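Local coordinates for ferric-siderophore receptor protein (Streptomyces coelicolor, PDB 2X4L) that probably captures ferric siderophores outside the cell membrane for uptake, as a solute-binding receptor of an iron transport system, at residues 56-61 with 157-162; 117-122 with 297-302; 123-128 with 142-147; 151-156 with 180-185. One frame throughout, in Å; residues are numbered along the deposited sequence.

Interaction 1. Residues 56-61 with 157-162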
loop_
_atom_site.group_PDB
_atom_site.type_symbol
_atom_site.label_atom_id
_atom_site.label_comp_id
_atom_site.label_asym_id
_atom_site.label_seq_id
_atom_site.Cartn_x
_atom_site.Cartn_y
_atom_site.Cartn_z
ATOM N N ALA A 56 7.269 8.128 0.727
ATOM C CA ALA A 56 6.059 8.965 0.754
ATOM C C ALA A 56 5.579 9.071 2.212
ATOM O O ALA A 56 5.156 10.176 2.703
ATOM C CB ALA A 56 5.003 8.373 -0.171
ATOM N N ALA A 57 5.628 7.929 2.924
ATOM C CA ALA A 57 5.190 7.947 4.366
ATOM C C ALA A 57 6.113 8.810 5.218
ATOM O O ALA A 57 5.625 9.676 5.990
ATOM C CB ALA A 57 5.173 6.527 4.926
ATOM N N LEU A 58 7.409 8.599 5.045
ATOM C CA LEU A 58 8.370 9.372 5.846
ATOM C C LEU A 58 8.223 10.866 5.549
ATOM O O LEU A 58 8.321 11.675 6.508
ATOM C CB LEU A 58 9.810 8.968 5.492
ATOM C CG LEU A 58 10.096 7.577 6.009
ATOM C CD1 LEU A 58 11.450 7.036 5.555
ATOM C CD2 LEU A 58 10.080 7.535 7.535
ATOM N N PHE A 59 7.952 11.256 4.292
ATOM C CA PHE A 59 7.736 12.661 3.941
ATOM C C PHE A 59 6.619 13.292 4.808
ATOM O O PHE A 59 6.748 14.492 5.233
ATOM C CB PHE A 59 7.353 12.756 2.470
ATOM C CG PHE A 59 7.174 14.181 2.002
ATOM C CD1 PHE A 59 8.279 14.929 1.559
ATOM C CD2 PHE A 59 5.923 14.781 2.041
ATOM C CE1 PHE A 59 8.107 16.229 1.178
ATOM C CE2 PHE A 59 5.745 16.148 1.655
ATOM C CZ PHE A 59 6.878 16.848 1.203
ATOM N N ASP A 60 5.524 12.555 5.033
ATOM C CA ASP A 60 4.426 13.131 5.823
ATOM C C ASP A 60 4.777 13.355 7.313
ATOM O O ASP A 60 4.025 14.035 8.057
ATOM C CB ASP A 60 3.238 12.163 5.727
ATOM C CG ASP A 60 2.534 12.268 4.432
ATOM O OD1 ASP A 60 2.818 13.125 3.585
ATOM O OD2 ASP A 60 1.620 11.448 4.204
ATOM N N TYR A 61 5.874 12.724 7.743
ATOM C CA TYR A 61 6.435 12.997 9.087
ATOM C C TYR A 61 7.644 13.893 9.023
ATOM O O TYR A 61 8.340 13.971 9.997
ATOM C CB TYR A 61 6.833 11.659 9.672
ATOM C CG TYR A 61 5.628 10.769 9.858
ATOM C CD1 TYR A 61 4.497 11.237 10.554
ATOM C CD2 TYR A 61 5.571 9.456 9.333
ATOM C CE1 TYR A 61 3.355 10.439 10.743
ATOM C CE2 TYR A 61 4.403 8.651 9.555
ATOM C CZ TYR A 61 3.305 9.172 10.279
ATOM O OH TYR A 61 2.174 8.370 10.407
ATOM N N GLN A 157 1.841 2.022 13.083
ATOM C CA GLN A 157 2.542 2.464 14.273
ATOM C C GLN A 157 4.043 2.145 14.154
ATOM O O GLN A 157 4.830 2.974 14.647
ATOM C CB GLN A 157 1.887 1.926 15.455
ATOM C CG GLN A 157 1.908 0.491 15.636
ATOM C CD GLN A 157 1.684 0.199 17.110
ATOM O OE1 GLN A 157 0.598 -0.265 17.508
ATOM N NE2 GLN A 157 2.674 0.543 17.935
ATOM N N ARG A 158 4.430 1.051 13.454
ATOM C CA ARG A 158 5.886 0.659 13.300
ATOM C C ARG A 158 6.593 1.796 12.464
ATOM O O ARG A 158 7.716 2.276 12.746
ATOM C CB ARG A 158 6.067 -0.701 12.614
ATOM C CG ARG A 158 5.579 -1.954 13.445
ATOM C CD ARG A 158 6.484 -2.153 14.669
ATOM N NE ARG A 158 7.733 -2.804 14.237
ATOM C CZ ARG A 158 8.957 -2.455 14.586
ATOM N NH1 ARG A 158 9.214 -1.389 15.386
ATOM N NH2 ARG A 158 9.934 -3.211 14.131
ATOM N N MET A 159 5.939 2.250 11.374
ATOM C CA MET A 159 6.476 3.355 10.553
ATOM C C MET A 159 6.565 4.688 11.317
ATOM O O MET A 159 7.505 5.484 11.119
ATOM C CB MET A 159 5.609 3.526 9.296
ATOM C CG MET A 159 6.226 4.532 8.244
ATOM S SD MET A 159 7.843 3.966 7.575
ATOM C CE MET A 159 7.247 2.733 6.436
ATOM N N TRP A 160 5.551 4.960 12.164
ATOM C CA TRP A 160 5.605 6.111 13.045
ATOM C C TRP A 160 6.807 6.053 13.975
ATOM O O TRP A 160 7.546 7.057 14.117
ATOM C CB TRP A 160 4.295 6.134 13.792
ATOM C CG TRP A 160 4.170 7.006 14.958
ATOM C CD1 TRP A 160 4.890 6.952 16.114
ATOM C CD2 TRP A 160 3.167 7.988 15.155
ATOM N NE1 TRP A 160 4.493 7.920 16.967
ATOM C CE2 TRP A 160 3.400 8.556 16.428
ATOM C CE3 TRP A 160 2.141 8.497 14.354
ATOM C CZ2 TRP A 160 2.625 9.595 16.948
ATOM C CZ3 TRP A 160 1.340 9.508 14.870
ATOM C CH2 TRP A 160 1.595 10.056 16.173
ATOM N N GLU A 161 7.031 4.901 14.605
ATOM C CA GLU A 161 8.213 4.762 15.474
ATOM C C GLU A 161 9.502 5.017 14.670
ATOM O O GLU A 161 10.442 5.658 15.208
ATOM C CB GLU A 161 8.232 3.352 16.113
ATOM C CG GLU A 161 7.035 3.190 17.041
ATOM C CD GLU A 161 6.661 1.739 17.439
ATOM O OE1 GLU A 161 7.349 0.775 17.027
ATOM O OE2 GLU A 161 5.682 1.589 18.270
ATOM N N LEU A 162 9.579 4.463 13.444
ATOM C CA LEU A 162 10.779 4.644 12.642
ATOM C C LEU A 162 10.961 6.112 12.304
ATOM O O LEU A 162 12.052 6.673 12.503
ATOM C CB LEU A 162 10.593 3.814 11.357
ATOM C CG LEU A 162 11.706 3.980 10.290
ATOM C CD1 LEU A 162 13.060 3.623 10.906
ATOM C CD2 LEU A 162 11.433 3.052 9.125
#

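Interaction 2. Residues 117-122 with 297-302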
loop_
_atom_site.group_PDB
_atom_site.type_symbol
_atom_site.label_atom_id
_atom_site.label_comp_id
_atom_site.label_asym_id
_atom_site.label_seq_id
_atom_site.Cartn_x
_atom_site.Cartn_y
_atom_site.Cartn_z
ATOM N N THR A 117 9.278 -2.097 2.546
ATOM C CA THR A 117 8.330 -2.969 3.172
ATOM C C THR A 117 8.694 -4.401 2.860
ATOM O O THR A 117 9.626 -4.707 2.119
ATOM C CB THR A 117 6.924 -2.634 2.600
ATOM O OG1 THR A 117 6.958 -2.613 1.162
ATOM C CG2 THR A 117 6.410 -1.322 3.183
ATOM N N THR A 118 7.963 -5.320 3.506
ATOM C CA THR A 118 8.145 -6.759 3.207
ATOM C C THR A 118 6.786 -7.499 3.260
ATOM O O THR A 118 5.970 -7.159 4.109
ATOM C CB THR A 118 9.206 -7.491 4.093
ATOM O OG1 THR A 118 9.265 -8.872 3.678
ATOM C CG2 THR A 118 8.822 -7.416 5.563
ATOM N N PHE A 119 6.570 -8.384 2.305
ATOM C CA PHE A 119 5.294 -9.077 2.119
ATOM C C PHE A 119 5.341 -10.557 2.402
ATOM O O PHE A 119 4.387 -11.246 2.035
ATOM C CB PHE A 119 4.758 -8.864 0.670
ATOM C CG PHE A 119 4.216 -7.485 0.423
ATOM C CD1 PHE A 119 2.842 -7.259 0.495
ATOM C CD2 PHE A 119 5.058 -6.453 0.067
ATOM C CE1 PHE A 119 2.345 -5.942 0.205
ATOM C CE2 PHE A 119 4.567 -5.138 -0.186
ATOM C CZ PHE A 119 3.223 -4.917 -0.092
ATOM N N ASP A 120 6.402 -11.028 3.058
ATOM C CA ASP A 120 6.418 -12.482 3.260
ATOM C C ASP A 120 7.121 -12.863 4.527
ATOM O O ASP A 120 7.724 -12.032 5.187
ATOM C CB ASP A 120 7.032 -13.206 2.048
ATOM C CG ASP A 120 8.487 -12.848 1.780
ATOM O OD1 ASP A 120 9.107 -12.197 2.546
ATOM O OD2 ASP A 120 8.929 -13.176 0.644
ATOM N N THR A 121 7.024 -14.167 4.840
ATOM C CA THR A 121 7.704 -14.684 6.015
ATOM C C THR A 121 9.204 -14.533 5.932
ATOM O O THR A 121 9.878 -14.266 6.961
ATOM C CB THR A 121 7.277 -16.180 6.221
ATOM O OG1 THR A 121 5.905 -16.207 6.592
ATOM C CG2 THR A 121 8.069 -16.877 7.280
ATOM N N ALA A 122 9.734 -14.699 4.723
ATOM C CA ALA A 122 11.174 -14.583 4.547
ATOM C C ALA A 122 11.774 -13.216 4.852
ATOM O O ALA A 122 12.992 -13.094 4.897
ATOM C CB ALA A 122 11.618 -14.999 3.210
ATOM N N SER A 297 -5.916 0.860 -2.347
ATOM C CA SER A 297 -4.447 0.933 -2.383
ATOM C C SER A 297 -3.878 -0.334 -1.743
ATOM O O SER A 297 -3.761 -0.408 -0.504
ATOM C CB SER A 297 -4.002 2.180 -1.608
ATOM O OG SER A 297 -4.407 3.340 -2.282
ATOM N N PRO A 298 -3.547 -1.377 -2.550
ATOM C CA PRO A 298 -3.049 -2.604 -1.911
ATOM C C PRO A 298 -1.674 -2.394 -1.277
ATOM O O PRO A 298 -1.252 -3.210 -0.510
ATOM C CB PRO A 298 -2.958 -3.638 -3.070
ATOM C CG PRO A 298 -3.893 -3.014 -4.113
ATOM C CD PRO A 298 -3.644 -1.501 -4.009
ATOM N N GLU A 299 -1.004 -1.287 -1.624
ATOM C CA GLU A 299 0.252 -0.874 -0.911
ATOM C C GLU A 299 -0.035 0.473 -0.250
ATOM O O GLU A 299 0.370 1.537 -0.771
ATOM C CB GLU A 299 1.396 -0.704 -1.882
ATOM C CG GLU A 299 1.773 -2.087 -2.495
ATOM C CD GLU A 299 3.039 -2.015 -3.303
ATOM O OE1 GLU A 299 4.046 -1.449 -2.831
ATOM O OE2 GLU A 299 3.019 -2.499 -4.474
ATOM N N PRO A 300 -0.751 0.511 0.866
ATOM C CA PRO A 300 -0.949 1.795 1.563
ATOM C C PRO A 300 0.402 2.436 1.808
ATOM O O PRO A 300 1.427 1.759 2.064
ATOM C CB PRO A 300 -1.574 1.379 2.920
ATOM C CG PRO A 300 -2.327 0.091 2.535
ATOM C CD PRO A 300 -1.382 -0.635 1.593
ATOM N N ILE A 301 0.409 3.770 1.710
ATOM C CA ILE A 301 1.548 4.573 2.168
ATOM C C ILE A 301 1.340 4.666 3.659
ATOM O O ILE A 301 0.313 5.137 4.166
ATOM C CB ILE A 301 1.493 5.961 1.540
ATOM C CG1 ILE A 301 1.645 5.885 0.004
ATOM C CG2 ILE A 301 2.509 6.864 2.210
ATOM C CD1 ILE A 301 1.186 7.215 -0.707
ATOM N N LEU A 302 2.340 4.191 4.386
ATOM C CA LEU A 302 2.215 3.958 5.839
ATOM C C LEU A 302 2.375 5.247 6.723
ATOM O O LEU A 302 3.180 5.272 7.658
ATOM C CB LEU A 302 3.148 2.834 6.220
ATOM C CG LEU A 302 2.838 1.464 5.598
ATOM C CD1 LEU A 302 3.996 0.504 5.828
ATOM C CD2 LEU A 302 1.526 0.949 6.143
HETATM O O HOH W 1 4.576 -1.230 0.026
#

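Interaction 3. Residues 123-128 with 142-147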
loop_
_atom_site.group_PDB
_atom_site.type_symbol
_atom_site.label_atom_id
_atom_site.label_comp_id
_atom_site.label_asym_id
_atom_site.label_seq_id
_atom_site.Cartn_x
_atom_site.Cartn_y
_atom_site.Cartn_z
ATOM N N GLY A 123 10.931 -12.162 4.920
ATOM C CA GLY A 123 11.509 -10.822 4.996
ATOM C C GLY A 123 12.100 -10.313 3.680
ATOM O O GLY A 123 12.862 -9.421 3.717
ATOM N N THR A 124 11.650 -10.836 2.544
ATOM C CA THR A 124 12.111 -10.341 1.246
ATOM C C THR A 124 11.948 -8.804 1.156
ATOM O O THR A 124 10.861 -8.266 1.490
ATOM C CB THR A 124 11.273 -10.950 0.170
ATOM O OG1 THR A 124 11.407 -12.380 0.208
ATOM C CG2 THR A 124 11.714 -10.515 -1.250
ATOM N N LEU A 125 13.020 -8.095 0.788
ATOM C CA LEU A 125 12.918 -6.606 0.705
ATOM C C LEU A 125 12.107 -6.218 -0.530
ATOM O O LEU A 125 12.542 -6.459 -1.669
ATOM C CB LEU A 125 14.314 -5.966 0.668
ATOM C CG LEU A 125 15.165 -6.227 1.936
ATOM C CD1 LEU A 125 16.510 -5.513 1.790
ATOM C CD2 LEU A 125 14.402 -5.800 3.179
ATOM N N TRP A 126 10.938 -5.616 -0.300
ATOM C CA TRP A 126 10.037 -5.341 -1.439
ATOM C C TRP A 126 10.657 -4.368 -2.421
ATOM O O TRP A 126 11.210 -3.296 -2.054
ATOM C CB TRP A 126 8.775 -4.694 -0.869
ATOM C CG TRP A 126 7.686 -4.413 -1.906
ATOM C CD1 TRP A 126 7.170 -3.200 -2.174
ATOM C CD2 TRP A 126 6.920 -5.366 -2.678
ATOM N NE1 TRP A 126 6.116 -3.328 -3.077
ATOM C CE2 TRP A 126 5.923 -4.645 -3.345
ATOM C CE3 TRP A 126 6.919 -6.787 -2.790
ATOM C CZ2 TRP A 126 4.989 -5.244 -4.177
ATOM C CZ3 TRP A 126 5.982 -7.408 -3.634
ATOM C CH2 TRP A 126 5.014 -6.625 -4.289
ATOM N N SER A 127 10.649 -4.785 -3.674
ATOM C CA SER A 127 11.045 -3.989 -4.833
ATOM C C SER A 127 12.562 -3.906 -5.036
ATOM O O SER A 127 13.010 -3.266 -6.015
ATOM C CB SER A 127 10.416 -2.550 -4.763
ATOM O OG SER A 127 10.348 -1.965 -6.074
ATOM N N VAL A 128 13.365 -4.504 -4.163
ATOM C CA VAL A 128 14.819 -4.523 -4.358
ATOM C C VAL A 128 15.006 -5.651 -5.366
ATOM O O VAL A 128 14.556 -6.777 -5.142
ATOM C CB VAL A 128 15.566 -4.804 -3.036
ATOM C CG1 VAL A 128 17.051 -4.945 -3.314
ATOM C CG2 VAL A 128 15.391 -3.631 -2.097
ATOM N N SER A 142 19.759 -2.361 5.909
ATOM C CA SER A 142 18.363 -2.203 5.576
ATOM C C SER A 142 17.424 -2.354 6.749
ATOM O O SER A 142 17.744 -3.071 7.766
ATOM C CB SER A 142 17.938 -3.224 4.481
ATOM O OG SER A 142 18.233 -4.555 4.937
ATOM N N VAL A 143 16.248 -1.772 6.565
ATOM C CA VAL A 143 15.165 -1.821 7.551
ATOM C C VAL A 143 13.902 -2.206 6.757
ATOM O O VAL A 143 13.596 -1.569 5.712
ATOM C CB VAL A 143 14.959 -0.396 8.198
ATOM C CG1 VAL A 143 13.625 -0.366 8.924
ATOM C CG2 VAL A 143 16.086 -0.035 9.163
ATOM N N ALA A 144 13.250 -3.285 7.177
ATOM C CA ALA A 144 11.999 -3.704 6.548
ATOM C C ALA A 144 10.820 -3.508 7.555
ATOM O O ALA A 144 10.872 -3.969 8.691
ATOM C CB ALA A 144 12.083 -5.128 6.137
ATOM N N ILE A 145 9.740 -2.966 7.060
ATOM C CA ILE A 145 8.495 -2.844 7.748
ATOM C C ILE A 145 7.500 -3.808 7.150
ATOM O O ILE A 145 7.263 -3.822 5.948
ATOM C CB ILE A 145 7.934 -1.453 7.724
ATOM C CG1 ILE A 145 8.949 -0.414 8.330
ATOM C CG2 ILE A 145 6.579 -1.376 8.506
ATOM C CD1 ILE A 145 9.277 -0.708 9.827
ATOM N N SER A 146 7.016 -4.736 7.961
ATOM C CA SER A 146 6.139 -5.804 7.441
ATOM C C SER A 146 4.703 -5.370 7.223
ATOM O O SER A 146 4.068 -4.728 8.033
ATOM C CB SER A 146 6.119 -7.045 8.364
ATOM O OG SER A 146 5.260 -8.038 7.717
ATOM N N VAL A 147 4.258 -5.687 6.012
ATOM C CA VAL A 147 2.861 -5.508 5.609
ATOM C C VAL A 147 2.263 -6.880 5.169
ATOM O O VAL A 147 1.454 -6.931 4.172
ATOM C CB VAL A 147 2.699 -4.444 4.504
ATOM C CG1 VAL A 147 3.068 -3.080 5.027
ATOM C CG2 VAL A 147 3.580 -4.777 3.269
#

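Interaction 4. Residues 151-156 with 180-185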
loop_
_atom_site.group_PDB
_atom_site.type_symbol
_atom_site.label_atom_id
_atom_site.label_comp_id
_atom_site.label_asym_id
_atom_site.label_seq_id
_atom_site.Cartn_x
_atom_site.Cartn_y
_atom_site.Cartn_z
ATOM N N GLN A 151 -3.028 -6.421 10.549
ATOM C CA GLN A 151 -3.833 -5.295 10.237
ATOM C C GLN A 151 -3.016 -4.058 10.102
ATOM O O GLN A 151 -1.975 -3.910 10.716
ATOM C CB GLN A 151 -4.868 -5.067 11.342
ATOM C CG GLN A 151 -5.908 -6.220 11.372
ATOM C CD GLN A 151 -6.888 -6.062 12.485
ATOM O OE1 GLN A 151 -7.261 -4.961 12.873
ATOM N NE2 GLN A 151 -7.410 -7.214 12.952
ATOM N N LEU A 152 -3.531 -3.165 9.278
ATOM C CA LEU A 152 -2.894 -1.909 8.911
ATOM C C LEU A 152 -2.351 -1.078 10.087
ATOM O O LEU A 152 -1.412 -0.411 9.961
ATOM C CB LEU A 152 -3.881 -1.082 8.114
ATOM C CG LEU A 152 -3.494 0.245 7.511
ATOM C CD1 LEU A 152 -2.312 0.116 6.520
ATOM C CD2 LEU A 152 -4.638 1.051 6.940
ATOM N N THR A 153 -3.035 -1.130 11.211
ATOM C CA THR A 153 -2.636 -0.320 12.342
ATOM C C THR A 153 -1.229 -0.712 12.824
ATOM O O THR A 153 -0.549 0.099 13.344
ATOM C CB THR A 153 -3.673 -0.472 13.488
ATOM O OG1 THR A 153 -3.985 -1.822 13.582
ATOM C CG2 THR A 153 -4.936 0.324 13.176
ATOM N N GLN A 154 -0.856 -1.967 12.587
ATOM C CA GLN A 154 0.463 -2.475 12.935
ATOM C C GLN A 154 1.562 -1.680 12.240
ATOM O O GLN A 154 2.250 -0.883 12.877
ATOM C CB GLN A 154 0.578 -3.958 12.576
ATOM C CG GLN A 154 1.890 -4.598 13.000
ATOM C CD GLN A 154 1.687 -5.888 13.771
ATOM O OE1 GLN A 154 0.656 -6.548 13.638
ATOM N NE2 GLN A 154 2.672 -6.253 14.582
ATOM N N PRO A 155 1.732 -1.893 10.937
ATOM C CA PRO A 155 2.773 -1.165 10.210
ATOM C C PRO A 155 2.632 0.341 10.307
ATOM O O PRO A 155 3.617 1.005 10.167
ATOM C CB PRO A 155 2.612 -1.682 8.778
ATOM C CG PRO A 155 1.181 -2.195 8.695
ATOM C CD PRO A 155 1.008 -2.822 10.056
ATOM N N LEU A 156 1.417 0.867 10.530
ATOM C CA LEU A 156 1.324 2.343 10.766
ATOM C C LEU A 156 2.056 2.761 12.019
ATOM O O LEU A 156 2.800 3.748 12.040
ATOM C CB LEU A 156 -0.132 2.801 10.841
ATOM C CG LEU A 156 -0.804 2.891 9.463
ATOM C CD1 LEU A 156 -2.321 3.197 9.638
ATOM C CD2 LEU A 156 -0.220 4.046 8.711
ATOM N N ALA A 180 -5.578 11.613 14.872
ATOM C CA ALA A 180 -6.958 11.789 15.301
ATOM C C ALA A 180 -7.869 11.644 14.097
ATOM O O ALA A 180 -8.967 11.047 14.256
ATOM C CB ALA A 180 -7.104 13.200 15.892
ATOM N N ALA A 181 -7.452 12.160 12.906
ATOM C CA ALA A 181 -8.321 12.069 11.736
ATOM C C ALA A 181 -8.417 10.585 11.308
ATOM O O ALA A 181 -9.503 10.121 10.903
ATOM C CB ALA A 181 -7.799 12.942 10.590
ATOM N N PHE A 182 -7.338 9.816 11.431
ATOM C CA PHE A 182 -7.390 8.406 11.059
ATOM C C PHE A 182 -8.337 7.726 12.048
ATOM O O PHE A 182 -9.153 6.912 11.590
ATOM C CB PHE A 182 -6.009 7.832 11.235
ATOM C CG PHE A 182 -5.922 6.351 11.005
ATOM C CD1 PHE A 182 -5.657 5.817 9.767
ATOM C CD2 PHE A 182 -6.033 5.512 12.097
ATOM C CE1 PHE A 182 -5.611 4.435 9.584
ATOM C CE2 PHE A 182 -5.939 4.160 11.970
ATOM C CZ PHE A 182 -5.681 3.570 10.717
ATOM N N ASP A 183 -8.254 8.030 13.363
ATOM C CA ASP A 183 -9.119 7.298 14.294
ATOM C C ASP A 183 -10.574 7.634 14.010
ATOM O O ASP A 183 -11.469 6.741 14.139
ATOM C CB ASP A 183 -8.761 7.698 15.722
ATOM C CG ASP A 183 -7.418 7.096 16.211
ATOM O OD1 ASP A 183 -6.878 6.199 15.570
ATOM O OD2 ASP A 183 -6.938 7.593 17.262
ATOM N N LYS A 184 -10.844 8.895 13.617
ATOM C CA LYS A 184 -12.192 9.336 13.273
ATOM C C LYS A 184 -12.695 8.568 12.026
ATOM O O LYS A 184 -13.886 8.135 11.994
ATOM C CB LYS A 184 -12.233 10.873 13.125
ATOM C CG LYS A 184 -13.607 11.319 12.743
ATOM C CD LYS A 184 -13.626 12.852 12.718
ATOM C CE LYS A 184 -15.010 13.426 12.398
ATOM N NZ LYS A 184 -14.966 14.967 12.613
ATOM N N ALA A 185 -11.845 8.417 11.027
ATOM C CA ALA A 185 -12.257 7.740 9.807
ATOM C C ALA A 185 -12.433 6.273 10.081
ATOM O O ALA A 185 -13.295 5.650 9.432
ATOM C CB ALA A 185 -11.183 7.932 8.715
#

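Interaction 1. Residues 56-61 with 157-162
A57 and M159 bring helix 52-60 against helix 153-165 within the alpha/beta lobe built on the parallel five-stranded sheet, one of two lobes expected of a class III solute-binding protein. The CA atoms of A57 and M159 are 7.8 Å apart, a close approach for two helices, with only a methyl on the A57 side: A57 CB points toward the partner helix and meets M159 CG at 4.0 Å. M159 starts with CG anti to its backbone nitrogen (chi1 -171°), and this together with the bend at chi2 (63°) puts SD 4.2 Å from L58 CD2; the further bend at chi3 turns only CE. L58 is set differently: its CB does not aim at the other helix, and the branched end makes the approach. No hydrogen bond links the segments, so the evidence here is for apolar packing.

Y61 and W160 cross at about a right angle. Y61 OH sits 3.9 Å from W160 CE3, yet its polar partner is the backbone N of Y304, whose ring also meets the W160 indole. V175 of helix 173-195 touches both Y61 and W160.

Within helix 153-165, E161 joins neighbouring side chains. Q157 NE2 donates to E161 OE2 at 3.2 Å, coming from above the carboxylate plane. R158 NH1 forms a salt bridge with E161 OE1 at 3.3 Å, the N-H...O angle being 159° and the oxygen lying in the guanidinium plane.

Interaction 2. Residues 117-122 with 297-302
F119 and E299 supply one of two apolar touches. F119 CZ meets the CG methylene of E299 at 4.0 Å, the two side chains crossing at about a right angle; the 79° between planes rules out a parallel stack of ring and carboxylate. The other touch joins two methyls, T117 CG2 and L302 CD1, also 4.0 Å apart. In T117, CG2 lies anti to the carbonyl carbon and OG1 between that carbon and the backbone nitrogen (chi1 50°), which directs methyl and hydroxyl to different partners.

The polar link is indirect. One water lies 3.0 Å from T117 OG1 and donates to E299 OE1 at 2.9 Å, bridging segments that share no direct hydrogen bond. E299 OE1 also accepts from W126 NE1, and OE2 forms a salt bridge with R268. With both oxygens engaged, the carboxylate is probably fixed in rotation, and the arginine would favour its charged form.

The arrangement is consistent with the junction between the lobes of a class III binding protein: residues 117-122 run off strand 113-118 in the parallel sheet, while 297-302 lead from strand 293-296 of the mixed sheet to helix 304-320, with I301 against A56 and A57 of helix 52-60.

Interaction 3. Residues 123-128 with 142-147
No aromatic ring enters where L125 meets S142 and A144; the nearby flat group, the W126 indole, does not touch residues 142-147. Instead it meets W98 edge-to-face and the F119 ring with planes at about 45°. The contact itself rests on the forked end of L125. CD1 approaches S142, at 3.7 Å from OG and 3.8 Å from CB, and CD2 lies 3.8 Å from A144 CB. S142 and A144 are two residues apart on one strand and both direct CB toward the loop, while the intervening V143 directs its own away; the fork thus spans successive positions on one side of the strand. L125 CG sits anti to the carbonyl carbon, and although CB is not aimed at the strand, chi1 (-62°) together with the extended chi2 brings the two methyls up to it.

S142 OG meets L125 only by van der Waals contact; its hydrogen-bond partner is R35 NH2. L125 also opens a type II beta turn ending at V128, closed by V128 N to L125 O at 3.3 Å, with S127 taking the positive phi (80°) of its third position.

In the chain, the loop follows strand 113-118 and precedes helix 133-139. L125 also touches T116 of that strand, W126 bonds through its backbone to T117, and strand 142-146 is outermost in the parallel sheet, with V143 and I145 packing on helix 153-165.

Interaction 4. Residues 151-156 with 180-185
L156 and F182 make the closest touch: L156 CD1 lies 3.5 Å from F182 CE1 and equally near CZ, the two side chains coming from opposite directions. Two methyls come in at the ring edge, near its plane. T153 CG2 stands 4.1 Å from F182 CZ, crossing at about a right angle, and L152 CD2 is more loosely placed, 4.4 Å from F182 CE1. The phenyl thus bridges backbones whose nearest CA atoms, those of T153 and F182, are 10.0 Å apart.

What positions these groups is partly a backbone bond, L156 N to L152 O at 3.2 Å, and both leucines direct CB toward residues 180-185. F182 carries CG anti to its backbone nitrogen (chi1 175°), extending the ring across the gap. With an alanine at F182, L152, T153 and L156 would probably lose their shared partner, opening a gap between the segments.

Helix 304-320 also lines the ring, with Y304 edge-to-face to F182 and T308 and L311 touching it. Helix 173-195, consistent with the long helix that runs between the lobes of class III binding proteins, thereby packs against both 304-320 and 153-165, while L152 and T153 reach V220 and Y224 of helix 220-227.

L302 of interaction 2 is shared ground for the helix contacts. Its carbonyl O lies 3.2 Å from M159 CG of interaction 1, and its CD2 is 3.9 Å from L152 CD1 of interaction 4; interactions 1 and 4 both use helix 153-165. Interactions 2 and 3, with centres about 8 Å apart, are tied by a probable hydrogen bond from T118 OG1 to T124 O at 2.8 Å, as well as by the tryptophan bond to E299. I145 CG1 in turn meets M159 CE at 4.0 Å, joining interaction 3 to interaction 1. Because residues 297-302 pass between the lobes, interaction 2 probably lies near the cleft where relatives bind their ligands.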